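Local coordinates for protein transcriptional regulator, TetR family (Marinobacter aquaeolei, PDB 3NNR) that probably binds DNA as a transcriptional regulator of the TetR family, through a predicted helix-turn-helix near its N-terminus, at residues Asp8-Ser13 and Ser50-Glu55; Asp69-Arg74 and Thr82-Ser87; Ile76-Met81 and Pro200-Arg205. All coordinates share one frame; numbering follows the deposited sequence.

Contact 1 (Asp8-Ser13 and Ser50-Glu55); sequences DKILLS and SDIIYE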
loop_
_atom_site.group_PDB
_atom_site.type_symbol
_atom_site.label_atom_id
_atom_site.label_comp_id
_atom_site.label_asym_id
_atom_site.label_seq_id
_atom_site.Cartn_x
_atom_site.Cartn_y
_atom_site.Cartn_z
ATOM N N ASP A 8 -13.939 -27.657 -5.848
ATOM C CA ASP A 8 -13.208 -26.703 -6.704
ATOM C C ASP A 8 -14.123 -25.540 -7.143
ATOM O O ASP A 8 -13.651 -24.416 -7.234
ATOM C CB ASP A 8 -12.534 -27.418 -7.881
ATOM C CG ASP A 8 -11.387 -28.340 -7.443
ATOM O OD1 ASP A 8 -10.572 -27.956 -6.559
ATOM O OD2 ASP A 8 -11.286 -29.447 -8.011
ATOM N N LYS A 9 -15.407 -25.823 -7.379
ATOM C CA LYS A 9 -16.396 -24.800 -7.665
ATOM C C LYS A 9 -16.495 -23.865 -6.465
ATOM O O LYS A 9 -16.467 -22.628 -6.639
ATOM C CB LYS A 9 -17.795 -25.364 -7.961
ATOM C CG LYS A 9 -18.004 -26.043 -9.307
ATOM C CD LYS A 9 -19.490 -26.495 -9.446
ATOM C CE LYS A 9 -19.770 -27.200 -10.785
ATOM N NZ LYS A 9 -21.137 -27.827 -10.842
ATOM N N ILE A 10 -16.579 -24.444 -5.259
ATOM C CA ILE A 10 -16.677 -23.643 -4.049
ATOM C C ILE A 10 -15.514 -22.649 -3.951
ATOM O O ILE A 10 -15.756 -21.491 -3.624
ATOM C CB ILE A 10 -16.770 -24.485 -2.733
ATOM C CG1 ILE A 10 -18.057 -25.315 -2.679
ATOM C CG2 ILE A 10 -16.757 -23.545 -1.494
ATOM C CD1 ILE A 10 -17.975 -26.468 -1.721
ATOM N N LEU A 11 -14.282 -23.102 -4.208
ATOM C CA LEU A 11 -13.101 -22.217 -4.156
ATOM C C LEU A 11 -13.164 -21.177 -5.288
ATOM O O LEU A 11 -12.912 -20.018 -5.058
ATOM C CB LEU A 11 -11.791 -23.011 -4.244
ATOM C CG LEU A 11 -11.337 -23.890 -3.065
ATOM C CD1 LEU A 11 -10.269 -24.904 -3.513
ATOM C CD2 LEU A 11 -10.815 -23.016 -1.917
ATOM N N LEU A 12 -13.551 -21.596 -6.487
ATOM C CA LEU A 12 -13.624 -20.693 -7.652
ATOM C C LEU A 12 -14.698 -19.595 -7.449
ATOM O O LEU A 12 -14.434 -18.389 -7.667
ATOM C CB LEU A 12 -13.912 -21.485 -8.942
ATOM C CG LEU A 12 -13.314 -20.980 -10.265
ATOM C CD1 LEU A 12 -14.104 -21.607 -11.435
ATOM C CD2 LEU A 12 -13.243 -19.439 -10.424
ATOM N N SER A 13 -15.887 -20.018 -7.037
ATOM C CA SER A 13 -16.993 -19.107 -6.785
ATOM C C SER A 13 -16.763 -18.185 -5.591
ATOM O O SER A 13 -17.144 -17.019 -5.642
ATOM C CB SER A 13 -18.309 -19.856 -6.607
ATOM O OG SER A 13 -18.745 -20.374 -7.840
ATOM N N SER A 50 -13.015 -18.941 6.935
ATOM C CA SER A 50 -11.531 -18.855 7.055
ATOM C C SER A 50 -10.799 -19.981 6.352
ATOM O O SER A 50 -9.679 -19.787 5.870
ATOM C CB SER A 50 -11.076 -18.862 8.521
ATOM O OG SER A 50 -11.585 -17.739 9.202
ATOM N N ASP A 51 -11.413 -21.162 6.346
ATOM C CA ASP A 51 -10.839 -22.335 5.693
ATOM C C ASP A 51 -10.894 -22.173 4.194
ATOM O O ASP A 51 -9.966 -22.585 3.527
ATOM C CB ASP A 51 -11.501 -23.625 6.150
ATOM C CG ASP A 51 -11.136 -24.008 7.589
ATOM O OD1 ASP A 51 -10.252 -23.380 8.215
ATOM O OD2 ASP A 51 -11.713 -25.003 8.084
ATOM N N ILE A 52 -11.944 -21.518 3.689
ATOM C CA ILE A 52 -12.057 -21.222 2.260
ATOM C C ILE A 52 -10.925 -20.280 1.899
ATOM O O ILE A 52 -10.129 -20.577 1.010
ATOM C CB ILE A 52 -13.432 -20.613 1.840
ATOM C CG1 ILE A 52 -14.562 -21.639 2.089
ATOM C CG2 ILE A 52 -13.444 -20.278 0.356
ATOM C CD1 ILE A 52 -16.012 -21.117 1.785
ATOM N N ILE A 53 -10.822 -19.185 2.650
ATOM C CA ILE A 53 -9.819 -18.151 2.388
ATOM C C ILE A 53 -8.388 -18.708 2.428
ATOM O O ILE A 53 -7.577 -18.388 1.541
ATOM C CB ILE A 53 -9.973 -16.980 3.365
ATOM C CG1 ILE A 53 -11.299 -16.244 3.120
ATOM C CG2 ILE A 53 -8.807 -15.965 3.213
ATOM C CD1 ILE A 53 -11.639 -15.251 4.232
ATOM N N TYR A 54 -8.090 -19.555 3.417
ATOM C CA TYR A 54 -6.741 -20.112 3.557
ATOM C C TYR A 54 -6.356 -20.916 2.317
ATOM O O TYR A 54 -5.261 -20.749 1.767
ATOM C CB TYR A 54 -6.629 -20.991 4.789
ATOM C CG TYR A 54 -5.251 -21.560 5.058
ATOM C CD1 TYR A 54 -4.163 -20.714 5.243
ATOM C CD2 TYR A 54 -5.045 -22.928 5.256
ATOM C CE1 TYR A 54 -2.883 -21.202 5.536
ATOM C CE2 TYR A 54 -3.739 -23.446 5.577
ATOM C CZ TYR A 54 -2.678 -22.567 5.712
ATOM O OH TYR A 54 -1.419 -23.007 5.993
ATOM N N GLU A 55 -7.265 -21.771 1.871
ATOM C CA GLU A 55 -7.000 -22.590 0.686
ATOM C C GLU A 55 -6.882 -21.759 -0.592
ATOM O O GLU A 55 -6.043 -22.054 -1.426
ATOM C CB GLU A 55 -8.013 -23.716 0.542
ATOM C CG GLU A 55 -7.596 -24.689 -0.626
ATOM C CD GLU A 55 -8.040 -26.108 -0.455
ATOM O OE1 GLU A 55 -8.401 -26.461 0.700
ATOM O OE2 GLU A 55 -7.994 -26.875 -1.468
#

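Contact 2 (Asp69-Arg74 and Thr82-Ser87); sequences DIPEDR and TFYLES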
loop_
_atom_site.group_PDB
_atom_site.type_symbol
_atom_site.label_atom_id
_atom_site.label_comp_id
_atom_site.label_asym_id
_atom_site.label_seq_id
_atom_site.Cartn_x
_atom_site.Cartn_y
_atom_site.Cartn_z
ATOM N N ASP A 69 10.208 -18.490 -9.401
ATOM C CA ASP A 69 11.189 -19.552 -9.249
ATOM C C ASP A 69 12.156 -19.119 -10.332
ATOM O O ASP A 69 11.909 -19.346 -11.529
ATOM C CB ASP A 69 10.590 -20.940 -9.504
ATOM C CG ASP A 69 11.575 -22.074 -9.285
ATOM O OD1 ASP A 69 12.793 -21.846 -9.099
ATOM O OD2 ASP A 69 11.096 -23.219 -9.310
ATOM N N ILE A 70 13.214 -18.436 -9.884
ATOM C CA ILE A 70 14.214 -17.839 -10.759
ATOM C C ILE A 70 15.168 -18.915 -11.288
ATOM O O ILE A 70 15.743 -19.670 -10.484
ATOM C CB ILE A 70 15.071 -16.734 -10.050
ATOM C CG1 ILE A 70 14.201 -15.712 -9.320
ATOM C CG2 ILE A 70 16.018 -16.025 -11.055
ATOM C CD1 ILE A 70 13.127 -15.085 -10.147
ATOM N N PRO A 71 15.324 -18.999 -12.626
ATOM C CA PRO A 71 16.301 -19.935 -13.166
ATOM C C PRO A 71 17.721 -19.469 -12.829
ATOM O O PRO A 71 18.021 -18.267 -12.966
ATOM C CB PRO A 71 16.057 -19.899 -14.686
ATOM C CG PRO A 71 14.818 -19.143 -14.875
ATOM C CD PRO A 71 14.582 -18.317 -13.695
ATOM N N GLU A 72 18.543 -20.412 -12.355
ATOM C CA GLU A 72 19.936 -20.148 -11.970
ATOM C C GLU A 72 20.955 -20.575 -13.040
ATOM O O GLU A 72 22.090 -20.111 -13.000
ATOM C CB GLU A 72 20.253 -20.813 -10.616
ATOM C CG GLU A 72 19.392 -20.321 -9.422
ATOM C CD GLU A 72 19.535 -18.817 -9.108
ATOM O OE1 GLU A 72 20.590 -18.217 -9.420
ATOM O OE2 GLU A 72 18.582 -18.232 -8.539
ATOM N N ASP A 73 20.545 -21.400 -14.005
ATOM C CA ASP A 73 21.437 -21.885 -15.078
ATOM C C ASP A 73 21.596 -20.974 -16.329
ATOM O O ASP A 73 22.185 -21.423 -17.315
ATOM C CB ASP A 73 21.049 -23.332 -15.486
ATOM C CG ASP A 73 19.638 -23.442 -16.089
ATOM O OD1 ASP A 73 18.798 -22.525 -15.910
ATOM O OD2 ASP A 73 19.358 -24.480 -16.716
ATOM N N ARG A 74 21.073 -19.739 -16.307
ATOM C CA ARG A 74 21.192 -18.788 -17.435
ATOM C C ARG A 74 21.115 -17.349 -16.927
ATOM O O ARG A 74 20.661 -17.141 -15.821
ATOM C CB ARG A 74 20.086 -19.047 -18.472
ATOM C CG ARG A 74 18.652 -19.058 -17.917
ATOM C CD ARG A 74 17.616 -19.337 -19.007
ATOM N NE ARG A 74 16.277 -19.533 -18.451
ATOM C CZ ARG A 74 15.783 -20.718 -18.110
ATOM N NH1 ARG A 74 16.516 -21.808 -18.278
ATOM N NH2 ARG A 74 14.563 -20.816 -17.607
ATOM N N THR A 82 10.031 -8.394 -17.597
ATOM C CA THR A 82 8.653 -8.036 -17.936
ATOM C C THR A 82 7.677 -9.151 -17.548
ATOM O O THR A 82 6.563 -8.869 -17.106
ATOM C CB THR A 82 8.505 -7.692 -19.421
ATOM O OG1 THR A 82 8.930 -8.800 -20.200
ATOM C CG2 THR A 82 9.373 -6.537 -19.776
ATOM N N PHE A 83 8.097 -10.407 -17.705
ATOM C CA PHE A 83 7.274 -11.539 -17.301
ATOM C C PHE A 83 7.064 -11.512 -15.762
ATOM O O PHE A 83 5.919 -11.537 -15.279
ATOM C CB PHE A 83 7.842 -12.875 -17.763
ATOM C CG PHE A 83 7.392 -13.989 -16.897
ATOM C CD1 PHE A 83 6.072 -14.411 -16.947
ATOM C CD2 PHE A 83 8.244 -14.529 -15.930
ATOM C CE1 PHE A 83 5.616 -15.386 -16.066
ATOM C CE2 PHE A 83 7.807 -15.512 -15.071
ATOM C CZ PHE A 83 6.487 -15.946 -15.132
ATOM N N TYR A 84 8.150 -11.433 -14.993
ATOM C CA TYR A 84 8.025 -11.384 -13.531
ATOM C C TYR A 84 7.066 -10.273 -13.089
ATOM O O TYR A 84 6.206 -10.494 -12.212
ATOM C CB TYR A 84 9.375 -11.191 -12.804
ATOM C CG TYR A 84 10.439 -12.257 -13.059
ATOM C CD1 TYR A 84 10.146 -13.614 -12.961
ATOM C CD2 TYR A 84 11.759 -11.903 -13.342
ATOM C CE1 TYR A 84 11.129 -14.595 -13.179
ATOM C CE2 TYR A 84 12.755 -12.888 -13.585
ATOM C CZ TYR A 84 12.434 -14.222 -13.497
ATOM O OH TYR A 84 13.392 -15.182 -13.743
ATOM N N LEU A 85 7.200 -9.092 -13.699
ATOM C CA LEU A 85 6.357 -7.947 -13.349
ATOM C C LEU A 85 4.913 -8.149 -13.781
ATOM O O LEU A 85 4.033 -8.058 -12.969
ATOM C CB LEU A 85 6.917 -6.629 -13.917
ATOM C CG LEU A 85 8.177 -6.092 -13.262
ATOM C CD1 LEU A 85 8.668 -4.882 -14.021
ATOM C CD2 LEU A 85 7.901 -5.744 -11.817
ATOM N N GLU A 86 4.682 -8.446 -15.047
ATOM C CA GLU A 86 3.303 -8.662 -15.536
ATOM C C GLU A 86 2.520 -9.759 -14.799
ATOM O O GLU A 86 1.349 -9.570 -14.465
ATOM C CB GLU A 86 3.283 -8.967 -17.038
ATOM C CG GLU A 86 3.514 -7.718 -17.914
ATOM C CD GLU A 86 3.204 -7.924 -19.399
ATOM O OE1 GLU A 86 2.415 -8.825 -19.763
ATOM O OE2 GLU A 86 3.724 -7.143 -20.207
ATOM N N SER A 87 3.191 -10.882 -14.550
ATOM C CA SER A 87 2.576 -12.053 -13.940
ATOM C C SER A 87 2.174 -11.808 -12.501
ATOM O O SER A 87 1.117 -12.254 -12.086
ATOM C CB SER A 87 3.504 -13.278 -14.071
ATOM O OG SER A 87 4.689 -13.157 -13.305
#

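Contact 3 (Ile76-Met81 and Pro200-Arg205); sequences ITLEDM and PEYRER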
loop_
_atom_site.group_PDB
_atom_site.type_symbol
_atom_site.label_atom_id
_atom_site.label_comp_id
_atom_site.label_asym_id
_atom_site.label_seq_id
_atom_site.Cartn_x
_atom_site.Cartn_y
_atom_site.Cartn_z
ATOM N N ILE A 76 19.627 -13.478 -16.549
ATOM C CA ILE A 76 18.297 -12.861 -16.604
ATOM C C ILE A 76 18.233 -11.918 -17.797
ATOM O O ILE A 76 19.163 -11.135 -17.995
ATOM C CB ILE A 76 17.955 -12.079 -15.276
ATOM C CG1 ILE A 76 16.502 -11.618 -15.268
ATOM C CG2 ILE A 76 18.882 -10.856 -15.043
ATOM C CD1 ILE A 76 16.045 -11.137 -13.936
ATOM N N THR A 77 17.165 -12.007 -18.594
ATOM C CA THR A 77 16.942 -11.080 -19.722
ATOM C C THR A 77 15.848 -10.033 -19.373
ATOM O O THR A 77 15.170 -10.135 -18.357
ATOM C CB THR A 77 16.465 -11.812 -20.965
ATOM O OG1 THR A 77 15.142 -12.304 -20.723
ATOM C CG2 THR A 77 17.412 -12.983 -21.365
ATOM N N LEU A 78 15.685 -9.037 -20.243
ATOM C CA LEU A 78 14.611 -8.036 -20.120
ATOM C C LEU A 78 13.189 -8.630 -20.272
ATOM O O LEU A 78 12.212 -8.121 -19.681
ATOM C CB LEU A 78 14.821 -6.906 -21.143
ATOM C CG LEU A 78 16.051 -6.012 -20.935
ATOM C CD1 LEU A 78 16.149 -4.997 -22.057
ATOM C CD2 LEU A 78 16.015 -5.302 -19.574
ATOM N N GLU A 79 13.089 -9.688 -21.079
ATOM C CA GLU A 79 11.836 -10.404 -21.342
ATOM C C GLU A 79 11.425 -11.117 -20.024
ATOM O O GLU A 79 10.237 -11.082 -19.619
ATOM C CB GLU A 79 11.980 -11.347 -22.541
ATOM C CG GLU A 79 12.281 -10.676 -23.977
ATOM C CD GLU A 79 13.725 -10.088 -24.201
ATOM O OE1 GLU A 79 14.584 -10.167 -23.290
ATOM O OE2 GLU A 79 14.000 -9.526 -25.294
ATOM N N ASP A 80 12.406 -11.696 -19.318
ATOM C CA ASP A 80 12.160 -12.279 -17.984
ATOM C C ASP A 80 11.679 -11.225 -16.991
ATOM O O ASP A 80 10.791 -11.489 -16.175
ATOM C CB ASP A 80 13.422 -12.892 -17.358
ATOM C CG ASP A 80 13.931 -14.087 -18.077
ATOM O OD1 ASP A 80 13.169 -14.779 -18.796
ATOM O OD2 ASP A 80 15.129 -14.372 -17.872
HETATM N N MSE A 81 12.290 -10.047 -17.043
HETATM C CA MSE A 81 11.914 -8.964 -16.139
HETATM C C MSE A 81 10.425 -8.595 -16.342
HETATM O O MSE A 81 9.658 -8.569 -15.381
HETATM C CB MSE A 81 12.838 -7.758 -16.321
HETATM C CG MSE A 81 12.660 -6.686 -15.279
HETATM SE SE MSE A 81 13.781 -5.191 -15.722
HETATM C CE MSE A 81 12.915 -4.572 -17.353
ATOM N N PRO A 200 25.189 2.155 -18.953
ATOM C CA PRO A 200 25.187 2.714 -20.311
ATOM C C PRO A 200 24.655 1.743 -21.396
ATOM O O PRO A 200 23.855 2.181 -22.227
ATOM C CB PRO A 200 26.659 3.082 -20.527
ATOM C CG PRO A 200 27.128 3.453 -19.143
ATOM C CD PRO A 200 26.447 2.482 -18.237
ATOM N N GLU A 201 25.062 0.462 -21.351
ATOM C CA GLU A 201 24.590 -0.582 -22.300
ATOM C C GLU A 201 23.064 -0.637 -22.527
ATOM O O GLU A 201 22.585 -0.703 -23.670
ATOM C CB GLU A 201 24.956 -1.999 -21.813
ATOM C CG GLU A 201 26.399 -2.460 -21.902
ATOM C CD GLU A 201 26.495 -4.003 -22.048
ATOM O OE1 GLU A 201 26.158 -4.529 -23.139
ATOM O OE2 GLU A 201 26.911 -4.689 -21.087
ATOM N N TYR A 202 22.331 -0.620 -21.410
ATOM C CA TYR A 202 20.870 -0.837 -21.389
ATOM C C TYR A 202 19.942 0.365 -21.150
ATOM O O TYR A 202 18.729 0.206 -21.344
ATOM C CB TYR A 202 20.552 -1.944 -20.362
ATOM C CG TYR A 202 20.966 -3.338 -20.806
ATOM C CD1 TYR A 202 22.261 -3.809 -20.554
ATOM C CD2 TYR A 202 20.072 -4.201 -21.470
ATOM C CE1 TYR A 202 22.669 -5.113 -20.952
ATOM C CE2 TYR A 202 20.478 -5.519 -21.886
ATOM C CZ TYR A 202 21.784 -5.959 -21.618
ATOM O OH TYR A 202 22.239 -7.214 -21.992
ATOM N N ARG A 203 20.481 1.536 -20.763
ATOM C CA ARG A 203 19.655 2.745 -20.476
ATOM C C ARG A 203 18.605 2.991 -21.595
ATOM O O ARG A 203 17.412 3.128 -21.293
ATOM C CB ARG A 203 20.541 3.998 -20.199
ATOM C CG ARG A 203 19.810 5.253 -19.610
ATOM C CD ARG A 203 20.769 6.422 -19.298
ATOM N N GLU A 204 19.050 2.925 -22.865
ATOM C CA GLU A 204 18.199 3.140 -24.068
ATOM C C GLU A 204 16.941 2.249 -24.112
ATOM O O GLU A 204 15.814 2.759 -24.206
ATOM C CB GLU A 204 19.022 2.961 -25.362
ATOM N N ARG A 205 17.146 0.937 -23.993
ATOM C CA ARG A 205 16.047 -0.060 -24.061
ATOM C C ARG A 205 15.134 -0.110 -22.829
ATOM O O ARG A 205 13.907 -0.164 -22.980
ATOM C CB ARG A 205 16.580 -1.479 -24.347
ATOM C CG ARG A 205 16.954 -1.732 -25.792
ATOM C CD ARG A 205 17.749 -3.035 -25.931
ATOM N NE ARG A 205 19.136 -2.888 -25.459
ATOM C CZ ARG A 205 20.028 -3.879 -25.336
ATOM N NH1 ARG A 205 19.702 -5.150 -25.613
ATOM N NH2 ARG A 205 21.266 -3.601 -24.904
#

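Contact 1 (Asp8-Ser13 and Ser50-Glu55)
In the N-terminal, probably DNA-binding, domain of this TetR-family regulator, I10 and L11 of the first helix, 6-21, meet I52 and E55 near the start of the long helix 49-67. The segments cross almost at right angles, -84°, with their axes 10.1 Å apart at closest approach, and no hydrogen bond joins them. L11 carries most of the contact. L11 CD2 rests 3.8 Å from E55 CB, while L11 CD1 lies 3.6 Å from E55 OE2, so the leucine fork sits against the aliphatic stem of the glutamate, with one methyl also near a carboxylate oxygen. E55 sends CG anti to its backbone N (chi1 -173°) and runs on extended, crossing the L11 side chain at about a right angle. The polar end of E55 is held through OE1, which forms a salt bridge with R7, one turn before L11. Between these helices in sequence lies the predicted helix-turn-helix, residues 27-46, and the buried isoleucines reach its core: I10 touches L35 and L42, and I52 touches I31 and L42. Across the contact itself, I10 CG2 meets I52 CD1 at 4.1 Å, the two branched chains crossing at about a right angle. F46 also packs on I10, L11 and I52. L11 CD2 also lies 3.9 Å from the backbone oxygen I52 O.

Contact 2 (Asp69-Arg74 and Thr82-Ser87)
Y84 reaches from helix 78-94 to I70 and P71, in the loop that follows helix 49-67 within the all-helical C-terminal domain expected of a TetR-family regulator. The tyrosine is the hub, its buried ring spanning the distance between backbones whose nearest CA atoms, those of I70 and Y84, are 9.4 Å apart. I70 brings its CD1 methyl obliquely to the phenol end of the ring, 3.5 Å from Y84 CZ. The other branch, I70 CG2, lies 3.9 Å from Y84 OH, so the isoleucine fork lies against the hydroxyl end. The chi2 of I70, -53°, folds CD1 back rather than extending it, which sets the methyl beside the ring. I130 of helix 110-136 touches both I70 and Y84, closing a small apolar cluster, and an unidentified bound molecule, probably from the crystallisation liquor, lies about 5 Å from the Y84 side chain. Replacing Y84 with an alanine would probably open a gap between helix and loop and leave I70 CD1 and P71 CD without their aromatic partner. P71 comes from the opposite direction to the tyrosine, and its ring carbon CD stands 3.4 Å from Y84 OH.

Contact 3 (Ile76-Met81 and Pro200-Arg205)
L78 opens helix 78-94 and packs on Y202 and R205 of the C-terminal helix 200-211, a helix-to-helix contact at the surface of the TetR-family C-terminal domain. Apolar contact alone spans the two segments. L78 CD1 approaches the edge of the Y202 ring, near its plane, at 4.0 Å from Y202 CD2, and the same methyl lies 4.2 Å from R205 CB. With chi1 at -67°, CG of L78 stands anti to the carbonyl carbon, and the extended chi2 carries CD1 out toward helix 200-211. I139 touches both L78 and Y202, and V206 also packs on L78. Hydrogen bonds act within each segment. T77, the N-cap residue, forms a capping box with D80: T77 OG1 accepts from D80 N at 3.1 Å, and the nearly straight return bond from T77 N reaches D80 OD2, met from above the carboxylate plane. This reciprocal pair caps the helix start directly before L78 and probably helps set where the leucine projects. On the partner helix, NH2 of R205 lies 3.6 Å above the plane of the Y202 ring, displaced toward its rim. From there R205 NH2 makes a weak hydrogen bond to E201 O, 3.4 Å away at the guanidinium edge.

Along the chain, contact 1 closes before the other two begin, and contacts 2 and 3 alternate their segments. Contact 1 lies in the N-terminal domain and ties helix 6-21 to helix 49-67, whose other end leads into the loop of contact 2. Its centre is about 28 Å from that of contact 2 and about 39 Å from that of contact 3, which lies across the chain's centre. Contacts 2 and 3 share helix 78-94, stand about 13 Å apart between centres, and touch where Y84 CE2 packs 3.7 Å from I76 CD1. Contacts 2 and 3 thus tie helix 78-94 to the loop at 69-74 and to helix 200-211, well away from contact 1 beside the predicted DNA-binding motif.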